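Local structure of WbmS, polysaccharide deacetylase involved in O-antigen biosynthesis (Bordetella bronchiseptica, 3HFT) at residues S25-N30 and L160-H165; R172-W177 and D200-L205; N215-R220 and W238-A243; A48-L53 and S74-E79. The protein is probably a zinc-dependent polysaccharide deacetylase that removes acetyl groups from sugars during O-antigen biosynthesis. All blocks are in the same frame, centred on the assembly; numbering follows the deposited sequence. Where two conformers were deposited one is given.

Contact 1 (S25-N30 and L160-H165)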
loop_
_atom_site.group_PDB
_atom_site.type_symbol
_atom_site.label_atom_id
_atom_site.label_comp_id
_atom_site.label_asym_id
_atom_site.label_seq_id
_atom_site.Cartn_x
_atom_site.Cartn_y
_atom_site.Cartn_z
ATOM N N SER A 25 -8.587 -0.495 -17.124
ATOM C CA SER A 25 -9.442 -1.671 -17.336
ATOM C C SER A 25 -9.006 -2.560 -18.496
ATOM O O SER A 25 -9.616 -3.617 -18.730
ATOM C CB SER A 25 -10.885 -1.244 -17.562
ATOM O OG SER A 25 -10.947 -0.278 -18.588
ATOM N N ASP A 26 -7.949 -2.180 -19.210
ATOM C CA ASP A 26 -7.405 -3.039 -20.265
ATOM C C ASP A 26 -6.495 -4.121 -19.671
ATOM O O ASP A 26 -6.151 -5.069 -20.358
ATOM C CB ASP A 26 -6.616 -2.227 -21.297
ATOM C CG ASP A 26 -7.478 -1.283 -22.109
ATOM O OD1 ASP A 26 -8.612 -1.634 -22.463
ATOM O OD2 ASP A 26 -6.992 -0.182 -22.443
ATOM N N ILE A 27 -6.128 -4.006 -18.390
ATOM C CA ILE A 27 -5.262 -4.988 -17.734
ATOM C C ILE A 27 -6.020 -6.305 -17.592
ATOM O O ILE A 27 -7.126 -6.336 -17.045
ATOM C CB ILE A 27 -4.819 -4.504 -16.345
ATOM C CG1 ILE A 27 -3.932 -3.255 -16.506
ATOM C CG2 ILE A 27 -4.079 -5.625 -15.534
ATOM C CD1 ILE A 27 -3.718 -2.423 -15.238
ATOM N N ASP A 28 -5.438 -7.366 -18.132
ATOM C CA ASP A 28 -5.983 -8.699 -18.017
ATOM C C ASP A 28 -4.909 -9.473 -17.278
ATOM O O ASP A 28 -3.844 -9.772 -17.831
ATOM C CB ASP A 28 -6.240 -9.293 -19.385
ATOM C CG ASP A 28 -6.742 -10.726 -19.323
ATOM O OD1 ASP A 28 -6.759 -11.346 -18.233
ATOM O OD2 ASP A 28 -7.116 -11.247 -20.393
ATOM N N ILE A 29 -5.202 -9.774 -16.023
ATOM C CA ILE A 29 -4.235 -10.400 -15.130
ATOM C C ILE A 29 -3.761 -11.736 -15.701
ATOM O O ILE A 29 -2.688 -12.188 -15.380
ATOM C CB ILE A 29 -4.843 -10.575 -13.694
ATOM C CG1 ILE A 29 -3.746 -10.775 -12.657
ATOM C CG2 ILE A 29 -5.920 -11.683 -13.678
ATOM C CD1 ILE A 29 -2.757 -9.640 -12.640
ATOM N N ASN A 30 -4.559 -12.361 -16.565
ATOM C CA ASN A 30 -4.166 -13.635 -17.182
ATOM C C ASN A 30 -3.323 -13.514 -18.436
ATOM O O ASN A 30 -2.948 -14.521 -19.008
ATOM C CB ASN A 30 -5.430 -14.445 -17.531
ATOM C CG ASN A 30 -6.193 -14.845 -16.303
ATOM O OD1 ASN A 30 -5.602 -15.310 -15.343
ATOM N ND2 ASN A 30 -7.495 -14.623 -16.302
ATOM N N LEU A 160 7.745 -3.808 -11.648
ATOM C CA LEU A 160 6.360 -3.926 -11.198
ATOM C C LEU A 160 5.468 -4.686 -12.124
ATOM O O LEU A 160 5.652 -4.629 -13.359
ATOM C CB LEU A 160 5.794 -2.560 -11.031
ATOM C CG LEU A 160 6.402 -1.710 -9.915
ATOM C CD1 LEU A 160 5.817 -0.317 -9.974
ATOM C CD2 LEU A 160 6.163 -2.382 -8.535
ATOM N N GLN A 161 4.482 -5.359 -11.526
ATOM C CA GLN A 161 3.481 -6.167 -12.217
ATOM C C GLN A 161 2.179 -6.056 -11.387
ATOM O O GLN A 161 2.237 -6.035 -10.147
ATOM C CB GLN A 161 3.928 -7.658 -12.240
ATOM C CG GLN A 161 5.420 -7.934 -12.611
ATOM C CD GLN A 161 5.704 -7.737 -14.087
ATOM O OE1 GLN A 161 4.769 -7.646 -14.870
ATOM N NE2 GLN A 161 6.994 -7.692 -14.480
ATOM N N PRO A 162 1.000 -6.028 -12.039
ATOM C CA PRO A 162 -0.228 -6.036 -11.254
ATOM C C PRO A 162 -0.371 -7.460 -10.675
ATOM O O PRO A 162 0.278 -8.386 -11.156
ATOM C CB PRO A 162 -1.318 -5.769 -12.310
ATOM C CG PRO A 162 -0.745 -6.423 -13.540
ATOM C CD PRO A 162 0.722 -6.123 -13.475
ATOM N N TRP A 163 -1.192 -7.626 -9.646
ATOM C CA TRP A 163 -1.402 -8.920 -9.033
ATOM C C TRP A 163 -2.837 -9.092 -8.552
ATOM O O TRP A 163 -3.572 -8.122 -8.406
ATOM C CB TRP A 163 -0.394 -9.143 -7.890
ATOM C CG TRP A 163 -0.536 -8.321 -6.684
ATOM C CD1 TRP A 163 -1.329 -8.601 -5.616
ATOM C CD2 TRP A 163 0.145 -7.089 -6.362
ATOM N NE1 TRP A 163 -1.195 -7.640 -4.666
ATOM C CE2 TRP A 163 -0.290 -6.703 -5.085
ATOM C CE3 TRP A 163 1.062 -6.284 -7.034
ATOM C CZ2 TRP A 163 0.156 -5.556 -4.462
ATOM C CZ3 TRP A 163 1.518 -5.150 -6.428
ATOM C CH2 TRP A 163 1.059 -4.776 -5.142
ATOM N N ARG A 164 -3.239 -10.341 -8.327
ATOM C CA ARG A 164 -4.567 -10.629 -7.831
ATOM C C ARG A 164 -4.663 -10.350 -6.336
ATOM O O ARG A 164 -3.848 -10.855 -5.561
ATOM C CB ARG A 164 -4.915 -12.094 -8.011
ATOM C CG ARG A 164 -5.004 -12.521 -9.430
ATOM C CD ARG A 164 -5.123 -14.018 -9.523
ATOM N NE ARG A 164 -4.499 -14.510 -10.758
ATOM C CZ ARG A 164 -5.123 -14.684 -11.921
ATOM N NH1 ARG A 164 -6.427 -14.420 -12.065
ATOM N NH2 ARG A 164 -4.423 -15.142 -12.955
ATOM N N HIS A 165 -5.699 -9.615 -5.936
ATOM C CA HIS A 165 -5.988 -9.422 -4.517
ATOM C C HIS A 165 -6.701 -10.670 -3.988
ATOM O O HIS A 165 -7.304 -11.413 -4.769
ATOM C CB HIS A 165 -6.827 -8.180 -4.308
ATOM C CG HIS A 165 -6.978 -7.799 -2.873
ATOM N ND1 HIS A 165 -5.897 -7.670 -2.032
ATOM C CD2 HIS A 165 -8.070 -7.501 -2.133
ATOM C CE1 HIS A 165 -6.322 -7.346 -0.827
ATOM N NE2 HIS A 165 -7.635 -7.243 -0.855
#

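Contact 2 (R172-W177 and D200-L205)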
loop_
_atom_site.group_PDB
_atom_site.type_symbol
_atom_site.label_atom_id
_atom_site.label_comp_id
_atom_site.label_asym_id
_atom_site.label_seq_id
_atom_site.Cartn_x
_atom_site.Cartn_y
_atom_site.Cartn_z
ATOM N N ARG A 172 -4.718 -5.614 -7.964
ATOM C CA ARG A 172 -3.998 -4.462 -7.474
ATOM C C ARG A 172 -3.012 -4.029 -8.549
ATOM O O ARG A 172 -2.226 -4.830 -9.085
ATOM C CB ARG A 172 -3.286 -4.767 -6.160
ATOM C CG ARG A 172 -4.223 -5.252 -5.095
ATOM C CD ARG A 172 -3.681 -4.855 -3.758
ATOM N NE ARG A 172 -3.926 -3.443 -3.514
ATOM C CZ ARG A 172 -3.684 -2.834 -2.369
ATOM N NH1 ARG A 172 -3.160 -3.515 -1.366
ATOM N NH2 ARG A 172 -3.970 -1.553 -2.217
ATOM N N VAL A 173 -3.069 -2.740 -8.886
ATOM C CA VAL A 173 -2.254 -2.163 -9.908
ATOM C C VAL A 173 -1.290 -1.114 -9.290
ATOM O O VAL A 173 -1.724 -0.051 -8.902
ATOM C CB VAL A 173 -3.142 -1.481 -10.988
ATOM C CG1 VAL A 173 -2.237 -0.880 -12.115
ATOM C CG2 VAL A 173 -4.216 -2.473 -11.539
ATOM N N PRO A 174 0.023 -1.429 -9.190
ATOM C CA PRO A 174 0.915 -0.471 -8.548
ATOM C C PRO A 174 1.353 0.601 -9.545
ATOM O O PRO A 174 1.471 0.311 -10.732
ATOM C CB PRO A 174 2.111 -1.331 -8.174
ATOM C CG PRO A 174 2.195 -2.318 -9.289
ATOM C CD PRO A 174 0.741 -2.644 -9.592
ATOM N N TYR A 175 1.625 1.811 -9.058
ATOM C CA TYR A 175 2.067 2.886 -9.929
ATOM C C TYR A 175 3.365 3.465 -9.447
ATOM O O TYR A 175 3.729 3.314 -8.275
ATOM C CB TYR A 175 0.998 3.950 -10.136
ATOM C CG TYR A 175 0.646 4.897 -9.015
ATOM C CD1 TYR A 175 -0.197 4.511 -7.976
ATOM C CD2 TYR A 175 1.050 6.198 -9.064
ATOM C CE1 TYR A 175 -0.581 5.400 -6.995
ATOM C CE2 TYR A 175 0.647 7.114 -8.102
ATOM C CZ TYR A 175 -0.169 6.711 -7.071
ATOM O OH TYR A 175 -0.609 7.626 -6.135
ATOM N N LEU A 176 4.123 4.009 -10.400
ATOM C CA LEU A 176 5.537 4.280 -10.156
ATOM C C LEU A 176 6.026 5.738 -10.279
ATOM O O LEU A 176 7.187 6.040 -9.994
ATOM C CB LEU A 176 6.375 3.363 -11.074
ATOM C CG LEU A 176 6.161 3.312 -12.603
ATOM C CD1 LEU A 176 6.226 4.694 -13.289
ATOM C CD2 LEU A 176 7.145 2.302 -13.251
ATOM N N TRP A 177 5.132 6.632 -10.667
ATOM C CA TRP A 177 5.461 8.045 -10.846
ATOM C C TRP A 177 4.216 8.894 -10.636
ATOM O O TRP A 177 3.097 8.498 -11.030
ATOM C CB TRP A 177 6.050 8.276 -12.242
ATOM C CG TRP A 177 6.717 9.645 -12.417
ATOM C CD1 TRP A 177 8.058 9.905 -12.389
ATOM C CD2 TRP A 177 6.080 10.884 -12.769
ATOM N NE1 TRP A 177 8.292 11.241 -12.623
ATOM C CE2 TRP A 177 7.097 11.864 -12.862
ATOM C CE3 TRP A 177 4.749 11.281 -12.930
ATOM C CZ2 TRP A 177 6.824 13.218 -13.156
ATOM C CZ3 TRP A 177 4.480 12.620 -13.231
ATOM C CH2 TRP A 177 5.512 13.568 -13.321
ATOM N N ASP A 200 9.796 -4.215 -19.089
ATOM C CA ASP A 200 9.459 -5.515 -18.518
ATOM C C ASP A 200 8.447 -5.455 -17.365
ATOM O O ASP A 200 8.205 -6.470 -16.716
ATOM C CB ASP A 200 10.720 -6.231 -18.002
ATOM C CG ASP A 200 11.625 -5.334 -17.128
ATOM O OD1 ASP A 200 11.391 -4.117 -16.975
ATOM O OD2 ASP A 200 12.627 -5.875 -16.626
ATOM N N GLY A 201 7.845 -4.302 -17.150
ATOM C CA GLY A 201 6.874 -4.150 -16.075
ATOM C C GLY A 201 5.726 -3.287 -16.516
ATOM O O GLY A 201 5.649 -2.890 -17.692
ATOM N N ILE A 202 4.812 -3.023 -15.587
ATOM C CA ILE A 202 3.707 -2.124 -15.816
ATOM C C ILE A 202 4.100 -0.701 -15.460
ATOM O O ILE A 202 4.743 -0.476 -14.441
ATOM C CB ILE A 202 2.437 -2.594 -15.037
ATOM C CG1 ILE A 202 1.213 -1.858 -15.581
ATOM C CG2 ILE A 202 2.603 -2.429 -13.512
ATOM C CD1 ILE A 202 -0.065 -2.302 -14.928
ATOM N N ASN A 203 3.723 0.282 -16.295
ATOM C CA ASN A 203 4.102 1.685 -16.092
ATOM C C ASN A 203 2.899 2.606 -15.913
ATOM O O ASN A 203 2.308 3.076 -16.904
ATOM C CB ASN A 203 4.902 2.161 -17.305
ATOM C CG ASN A 203 6.147 1.332 -17.547
ATOM O OD1 ASN A 203 7.224 1.649 -17.003
ATOM N ND2 ASN A 203 6.046 0.322 -18.429
ATOM N N VAL A 204 2.484 2.812 -14.669
ATOM C CA VAL A 204 1.337 3.653 -14.370
ATOM C C VAL A 204 1.870 4.974 -13.803
ATOM O O VAL A 204 2.715 4.985 -12.880
ATOM C CB VAL A 204 0.346 2.966 -13.393
ATOM C CG1 VAL A 204 -0.910 3.832 -13.211
ATOM C CG2 VAL A 204 -0.013 1.546 -13.852
ATOM N N LEU A 205 1.417 6.084 -14.393
ATOM C CA LEU A 205 1.816 7.417 -13.936
ATOM C C LEU A 205 0.563 8.155 -13.512
ATOM O O LEU A 205 -0.511 7.949 -14.099
ATOM C CB LEU A 205 2.553 8.190 -15.039
ATOM C CG LEU A 205 3.887 7.623 -15.530
ATOM C CD1 LEU A 205 3.685 6.631 -16.704
ATOM C CD2 LEU A 205 4.826 8.716 -15.988
HETATM O O HOH W 1 3.457 1.123 -12.521
#

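Contact 3 (N215-R220 and W238-A243)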
loop_
_atom_site.group_PDB
_atom_site.type_symbol
_atom_site.label_atom_id
_atom_site.label_comp_id
_atom_site.label_asym_id
_atom_site.label_seq_id
_atom_site.Cartn_x
_atom_site.Cartn_y
_atom_site.Cartn_z
ATOM N N ASN A 215 2.167 23.656 -14.890
ATOM C CA ASN A 215 3.487 23.099 -15.227
ATOM C C ASN A 215 4.361 23.068 -13.996
ATOM O O ASN A 215 5.552 23.390 -14.029
ATOM C CB ASN A 215 4.157 23.856 -16.365
ATOM C CG ASN A 215 5.452 23.186 -16.850
ATOM O OD1 ASN A 215 5.574 21.955 -16.855
ATOM N ND2 ASN A 215 6.414 24.002 -17.266
ATOM N N THR A 216 3.767 22.594 -12.914
ATOM C CA THR A 216 4.424 22.591 -11.613
ATOM C C THR A 216 5.763 21.848 -11.597
ATOM O O THR A 216 5.852 20.679 -11.976
ATOM C CB THR A 216 3.540 21.926 -10.546
ATOM O OG1 THR A 216 2.279 22.586 -10.520
ATOM C CG2 THR A 216 4.204 21.957 -9.162
ATOM N N GLU A 217 6.774 22.565 -11.117
ATOM C CA GLU A 217 8.097 22.001 -10.831
ATOM C C GLU A 217 8.445 22.036 -9.325
ATOM O O GLU A 217 9.418 21.451 -8.918
ATOM C CB GLU A 217 9.156 22.774 -11.613
ATOM C CG GLU A 217 9.633 24.081 -10.983
ATOM C CD GLU A 217 8.630 25.261 -10.957
ATOM O OE1 GLU A 217 7.396 25.126 -10.816
ATOM O OE2 GLU A 217 9.113 26.386 -11.019
ATOM N N SER A 218 7.687 22.798 -8.541
ATOM C CA SER A 218 7.868 22.893 -7.091
ATOM C C SER A 218 6.503 23.094 -6.471
ATOM O O SER A 218 5.688 23.852 -6.990
ATOM C CB SER A 218 8.771 24.071 -6.711
ATOM O OG SER A 218 8.669 24.385 -5.318
ATOM N N LEU A 219 6.250 22.407 -5.364
ATOM C CA LEU A 219 4.991 22.546 -4.669
ATOM C C LEU A 219 4.826 23.922 -4.042
ATOM O O LEU A 219 3.713 24.310 -3.673
ATOM C CB LEU A 219 4.813 21.450 -3.636
ATOM C CG LEU A 219 4.715 20.056 -4.265
ATOM C CD1 LEU A 219 4.589 18.958 -3.208
ATOM C CD2 LEU A 219 3.543 20.002 -5.253
ATOM N N ARG A 220 5.914 24.687 -3.938
ATOM C CA ARG A 220 5.802 26.025 -3.430
ATOM C C ARG A 220 5.040 26.912 -4.426
ATOM O O ARG A 220 4.339 27.813 -4.027
ATOM C CB ARG A 220 7.210 26.579 -3.125
ATOM C CG ARG A 220 7.221 27.884 -2.337
ATOM C CD ARG A 220 6.436 27.791 -1.022
ATOM N NE ARG A 220 6.324 29.095 -0.384
ATOM C CZ ARG A 220 7.255 29.648 0.391
ATOM N NH1 ARG A 220 8.387 29.015 0.669
ATOM N NH2 ARG A 220 7.040 30.847 0.906
ATOM N N TRP A 238 0.631 32.129 -13.619
ATOM C CA TRP A 238 1.468 31.311 -12.742
ATOM C C TRP A 238 2.068 30.074 -13.406
ATOM O O TRP A 238 2.798 29.328 -12.752
ATOM C CB TRP A 238 0.668 30.858 -11.534
ATOM C CG TRP A 238 0.316 31.951 -10.630
ATOM C CD1 TRP A 238 -0.727 32.803 -10.736
ATOM C CD2 TRP A 238 0.993 32.279 -9.434
ATOM N NE1 TRP A 238 -0.748 33.651 -9.663
ATOM C CE2 TRP A 238 0.311 33.349 -8.847
ATOM C CE3 TRP A 238 2.119 31.750 -8.788
ATOM C CZ2 TRP A 238 0.723 33.920 -7.659
ATOM C CZ3 TRP A 238 2.529 32.310 -7.624
ATOM C CH2 TRP A 238 1.833 33.359 -7.052
ATOM N N ARG A 239 1.817 29.871 -14.692
ATOM C CA ARG A 239 2.418 28.706 -15.377
ATOM C C ARG A 239 3.947 28.820 -15.482
ATOM O O ARG A 239 4.486 29.805 -15.999
ATOM C CB ARG A 239 1.839 28.528 -16.787
ATOM C CG ARG A 239 2.347 27.275 -17.505
ATOM C CD ARG A 239 1.632 27.070 -18.831
ATOM N NE ARG A 239 0.274 26.604 -18.587
ATOM C CZ ARG A 239 -0.677 26.483 -19.504
ATOM N NH1 ARG A 239 -0.460 26.799 -20.762
ATOM N NH2 ARG A 239 -1.878 26.078 -19.145
ATOM N N ASN A 240 4.634 27.816 -14.970
ATOM C CA ASN A 240 6.087 27.707 -15.040
ATOM C C ASN A 240 6.518 27.646 -16.472
ATOM O O ASN A 240 5.954 26.896 -17.235
ATOM C CB ASN A 240 6.505 26.439 -14.296
ATOM C CG ASN A 240 7.952 26.063 -14.478
ATOM O OD1 ASN A 240 8.827 26.921 -14.685
ATOM N ND2 ASN A 240 8.219 24.761 -14.353
ATOM N N THR A 241 7.499 28.458 -16.851
ATOM C CA THR A 241 8.001 28.471 -18.224
ATOM C C THR A 241 9.236 27.571 -18.410
ATOM O O THR A 241 9.684 27.355 -19.533
ATOM C CB THR A 241 8.251 29.920 -18.752
ATOM O OG1 THR A 241 9.104 30.617 -17.849
ATOM C CG2 THR A 241 6.940 30.671 -18.894
ATOM N N SER A 242 9.789 27.051 -17.320
ATOM C CA SER A 242 10.879 26.069 -17.410
ATOM C C SER A 242 10.271 24.672 -17.546
ATOM O O SER A 242 9.120 24.524 -17.965
ATOM C CB SER A 242 11.764 26.144 -16.163
ATOM O OG SER A 242 11.088 25.638 -15.025
ATOM N N ALA A 243 11.051 23.643 -17.222
ATOM C CA ALA A 243 10.556 22.276 -17.232
ATOM C C ALA A 243 9.678 22.048 -16.006
ATOM O O ALA A 243 9.981 22.555 -14.908
ATOM C CB ALA A 243 11.716 21.308 -17.215
#

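Contact 4 (A48-L53 and S74-E79)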
loop_
_atom_site.group_PDB
_atom_site.type_symbol
_atom_site.label_atom_id
_atom_site.label_comp_id
_atom_site.label_asym_id
_atom_site.label_seq_id
_atom_site.Cartn_x
_atom_site.Cartn_y
_atom_site.Cartn_z
ATOM N N ALA A 48 -10.266 19.925 -9.340
ATOM C CA ALA A 48 -9.877 20.996 -10.267
ATOM C C ALA A 48 -11.080 21.750 -10.835
ATOM O O ALA A 48 -12.117 21.173 -11.160
ATOM C CB ALA A 48 -9.050 20.410 -11.408
ATOM N N ALA A 49 -10.932 23.056 -10.984
ATOM C CA ALA A 49 -11.924 23.852 -11.642
ATOM C C ALA A 49 -12.080 23.305 -13.066
ATOM O O ALA A 49 -11.152 22.752 -13.626
ATOM C CB ALA A 49 -11.460 25.335 -11.693
ATOM N N ASP A 50 -13.247 23.508 -13.662
ATOM C CA ASP A 50 -13.521 23.045 -15.010
ATOM C C ASP A 50 -12.515 23.513 -16.059
ATOM O O ASP A 50 -12.162 22.736 -16.939
ATOM C CB ASP A 50 -14.934 23.465 -15.432
ATOM C CG ASP A 50 -16.024 22.598 -14.817
ATOM O OD1 ASP A 50 -15.752 21.593 -14.131
ATOM O OD2 ASP A 50 -17.197 22.924 -15.031
ATOM N N PHE A 51 -12.057 24.772 -16.005
ATOM C CA PHE A 51 -11.136 25.256 -17.047
ATOM C C PHE A 51 -9.798 24.519 -16.950
ATOM O O PHE A 51 -9.151 24.229 -17.961
ATOM C CB PHE A 51 -10.951 26.792 -17.010
ATOM C CG PHE A 51 -10.120 27.298 -15.863
ATOM C CD1 PHE A 51 -10.703 27.579 -14.635
ATOM C CD2 PHE A 51 -8.773 27.595 -16.040
ATOM C CE1 PHE A 51 -9.949 28.063 -13.579
ATOM C CE2 PHE A 51 -8.011 28.101 -14.999
ATOM C CZ PHE A 51 -8.592 28.327 -13.761
ATOM N N VAL A 52 -9.408 24.180 -15.728
ATOM C CA VAL A 52 -8.190 23.410 -15.485
ATOM C C VAL A 52 -8.354 21.973 -15.993
ATOM O O VAL A 52 -7.482 21.462 -16.681
ATOM C CB VAL A 52 -7.811 23.437 -13.992
ATOM C CG1 VAL A 52 -6.659 22.440 -13.670
ATOM C CG2 VAL A 52 -7.455 24.866 -13.562
ATOM N N LEU A 53 -9.471 21.323 -15.664
ATOM C CA LEU A 53 -9.696 19.946 -16.121
ATOM C C LEU A 53 -9.804 19.933 -17.641
ATOM O O LEU A 53 -9.213 19.075 -18.299
ATOM C CB LEU A 53 -10.953 19.343 -15.459
ATOM C CG LEU A 53 -11.373 17.946 -15.926
ATOM C CD1 LEU A 53 -10.235 16.937 -15.793
ATOM C CD2 LEU A 53 -12.589 17.495 -15.129
ATOM N N SER A 74 -18.818 16.116 -9.086
ATOM C CA SER A 74 -19.672 16.147 -10.226
ATOM C C SER A 74 -19.342 17.375 -11.075
ATOM O O SER A 74 -19.216 18.481 -10.543
ATOM C CB SER A 74 -21.116 16.223 -9.770
ATOM O OG SER A 74 -21.929 16.263 -10.900
ATOM N N THR A 75 -19.194 17.161 -12.384
ATOM C CA THR A 75 -18.984 18.230 -13.371
ATOM C C THR A 75 -19.435 17.735 -14.740
ATOM O O THR A 75 -19.289 16.556 -15.062
ATOM C CB THR A 75 -17.500 18.655 -13.492
ATOM O OG1 THR A 75 -17.308 19.315 -14.759
ATOM C CG2 THR A 75 -16.554 17.448 -13.402
ATOM N N PRO A 76 -19.992 18.623 -15.562
ATOM C CA PRO A 76 -20.369 18.148 -16.890
ATOM C C PRO A 76 -19.198 17.595 -17.718
ATOM O O PRO A 76 -19.427 16.847 -18.667
ATOM C CB PRO A 76 -20.999 19.382 -17.546
ATOM C CG PRO A 76 -20.586 20.534 -16.705
ATOM C CD PRO A 76 -20.353 20.032 -15.345
ATOM N N LEU A 77 -17.957 17.902 -17.334
ATOM C CA LEU A 77 -16.808 17.412 -18.063
ATOM C C LEU A 77 -16.618 15.903 -17.912
ATOM O O LEU A 77 -15.959 15.281 -18.738
ATOM C CB LEU A 77 -15.544 18.176 -17.653
ATOM C CG LEU A 77 -15.534 19.672 -17.982
ATOM C CD1 LEU A 77 -14.218 20.320 -17.591
ATOM C CD2 LEU A 77 -15.810 19.876 -19.418
ATOM N N LEU A 78 -17.214 15.301 -16.891
ATOM C CA LEU A 78 -17.176 13.850 -16.776
ATOM C C LEU A 78 -17.839 13.202 -17.996
ATOM O O LEU A 78 -17.442 12.125 -18.430
ATOM C CB LEU A 78 -17.848 13.371 -15.485
ATOM C CG LEU A 78 -17.216 13.816 -14.164
ATOM C CD1 LEU A 78 -17.800 13.004 -13.001
ATOM C CD2 LEU A 78 -15.690 13.708 -14.202
ATOM N N GLU A 79 -18.835 13.869 -18.563
ATOM C CA GLU A 79 -19.502 13.358 -19.760
ATOM C C GLU A 79 -18.555 13.348 -20.977
ATOM O O GLU A 79 -18.638 12.451 -21.803
ATOM C CB GLU A 79 -20.796 14.149 -20.028
ATOM C CG GLU A 79 -21.734 13.522 -21.065
ATOM C CD GLU A 79 -22.026 12.034 -20.821
ATOM O OE1 GLU A 79 -22.192 11.624 -19.649
ATOM O OE2 GLU A 79 -22.092 11.272 -21.813
#

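Contact 1 (S25-N30 and L160-H165)
The guanidinium of Arg164 lies against the Ile29 side chain and turns its edge to Asn30. Ile29 CG2 sits 3.1 Å above the guanidinium plane, off-centre toward the rim and nearest to NH1. At the edge, Arg164 NH2 donates to Asn30 OD1 over 2.7 Å, an almost straight bond (173° at the hydrogen) that stays in the guanidinium plane, though the donor is tilted from the carbonyl plane of the amide. Amide and guanidinium are turned 37° against each other. A bend at chi3 of Arg164 swings the group out of line with its own chain and over to the loop. The loop 25-30 packs against strand 163-164, an outermost strand of the four-stranded mixed sheet, whose neighbour 171-172 also touches Ile29 through Val171. With CG1 anti to the backbone N (chi1 -161°), Ile29 extends CD1 to the Pro162 ring, 3.9 Å from its CG, and close to Pro162 O. Ile27 adds CG2 on the same ring atom, Pro162 CG, at 4.0 Å. Asp28 closes an Asx turn, its OD1 accepting from Asn30 N at 2.9 Å, which probably steadies the backbone at Asn30. Tyr185 OH of the second subunit hydrogen-bonds to Arg164 O.

Contact 2 (R172-W177 and D200-L205)
One water is gripped by three backbone groups: it donates to Pro174 O and to Ile202 O, each at 2.8 Å, and accepts from Val204 N at 2.9 Å. It bridges the two segments just before they join directly, where Leu176 N donates to Val204 O over 3.0 Å. Val204 puts CB against Tyr175 CB at 3.5 Å, while its CG2 meets Val173 CG1 at 3.7 Å; the same Val173 methyl also reaches Ile202 CD1, the valine crossing both partners at about a right angle. In Leu176, chi1 (54°) and chi2 (54°) together fold CD1 back to 3.5 Å from Val204 O and carry CD2 toward Asn203 OD1, an oxygen that accepts from Gln198 N. Farther on, Leu205 CD2 rests 4.0 Å from Trp177 CB, and Phe248 of helix 245-256 stacks on the Trp177 ring. The Tyr175 ring turns away from Val204 toward Arg125, with which it forms a cation-pi pair, and its OH bonds Glu178. The loop leading to 177-178 thus packs beside strand 203-207 of the five-stranded parallel sheet, consistent with the distorted barrel of the polysaccharide deacetylase family.

Contact 3 (N215-R220 and W238-A243)
The Glu217 carboxylate is stacked on one face of the Asn240 amide, the planes 5° apart and Glu217 CD 3.5 Å from Asn240 ND2, with Asn215 O at the amide's edge, in its plane. Asn215 ends helix 209-214 as the C-prime residue of a Schellman motif, with positive phi, and Asn240 opens an Asx turn in the loop 238-243, its OD1 accepting from Ser242 N. The two asparagines exchange bonds. Asn240 ND2 donates to Asn215 O at 3.0 Å, the donor lying nearly along the C=O axis. In return Asn215 ND2 donates to Asn240 O at 2.9 Å, straight at the hydrogen (178°) but from above the plane of that carbonyl. Asn215 ND2 also reaches Ser242 O at 2.8 Å, so both its hydrogens are used, while its OD1 accepts from Thr247 N at the start of helix 245-256. The Asn215 amide reaches into the bend of the loop because its chi1 (-173°) puts CG opposite the backbone N. The stacked carboxylate of Glu217 has its charge partner in Arg221, which pairs through NE with OE1. Asn240 ND2 also donates to Ala243 O at 2.9 Å, from above the plane of that carbonyl.

Contact 4 (A48-L53 and S74-E79)
Thr75 holds OG1 opposite its backbone N (chi1 159°) and Asp50 sets CG beside its own N (chi1 -77°), and these two torsions bring hydroxyl and carboxylate together between the first turns of two helices. Thr75 OG1 donates to Asp50 OD1 at 2.8 Å, meeting the oxygen from above the carboxylate plane. The same OG1 accepts from Leu77 N at 3.0 Å, nearly straight (168°), a capping bond at the beginning of helix 77-83. Beside the polar pair, Leu77 lies across the first turn of helix 50-63: its CD1 packs 3.9 Å from Asp50 CB and close to Asp50 O, and its CB is 3.9 Å from Leu53 CD2. The two leucines run alongside one another, pointing opposite ways, and Leu53 also touches Trp69 of strand 67-71 and Pro209. Both helices start just after parallel strands of the barrel-like sheet; Asp46, a zinc ligand, comes a few residues before helix 50-63. With its proton given to Asp50, the Thr75 hydroxyl acts as acceptor for Leu77 N, so the carboxylate probably fixes the rotation of the capping group; lying near the N-termini of both helices, Asp50 would probably be stabilised in its negative form.

Contact 2 is the core of the set, all its touching residues buried, and relies on backbone bonds, a shared water and aliphatic packing at the edge of the parallel sheet. The others are only partly buried and put more weight on polar side chains: an arginine-amide pair in contact 1, paired asparagines in contact 3, a threonine-carboxylate bond in contact 4. Contacts 1 and 2 touch, centres 10 Å apart, Trp163 pairing with Arg172 in the mixed sheet and Ile27 meeting Ile202. Contacts 3 and 4 lie about 8 Å apart at their nearest atoms, and helix 209-214 serves both, ending in contact 3 and packing by Pro209 against Leu53 in contact 4.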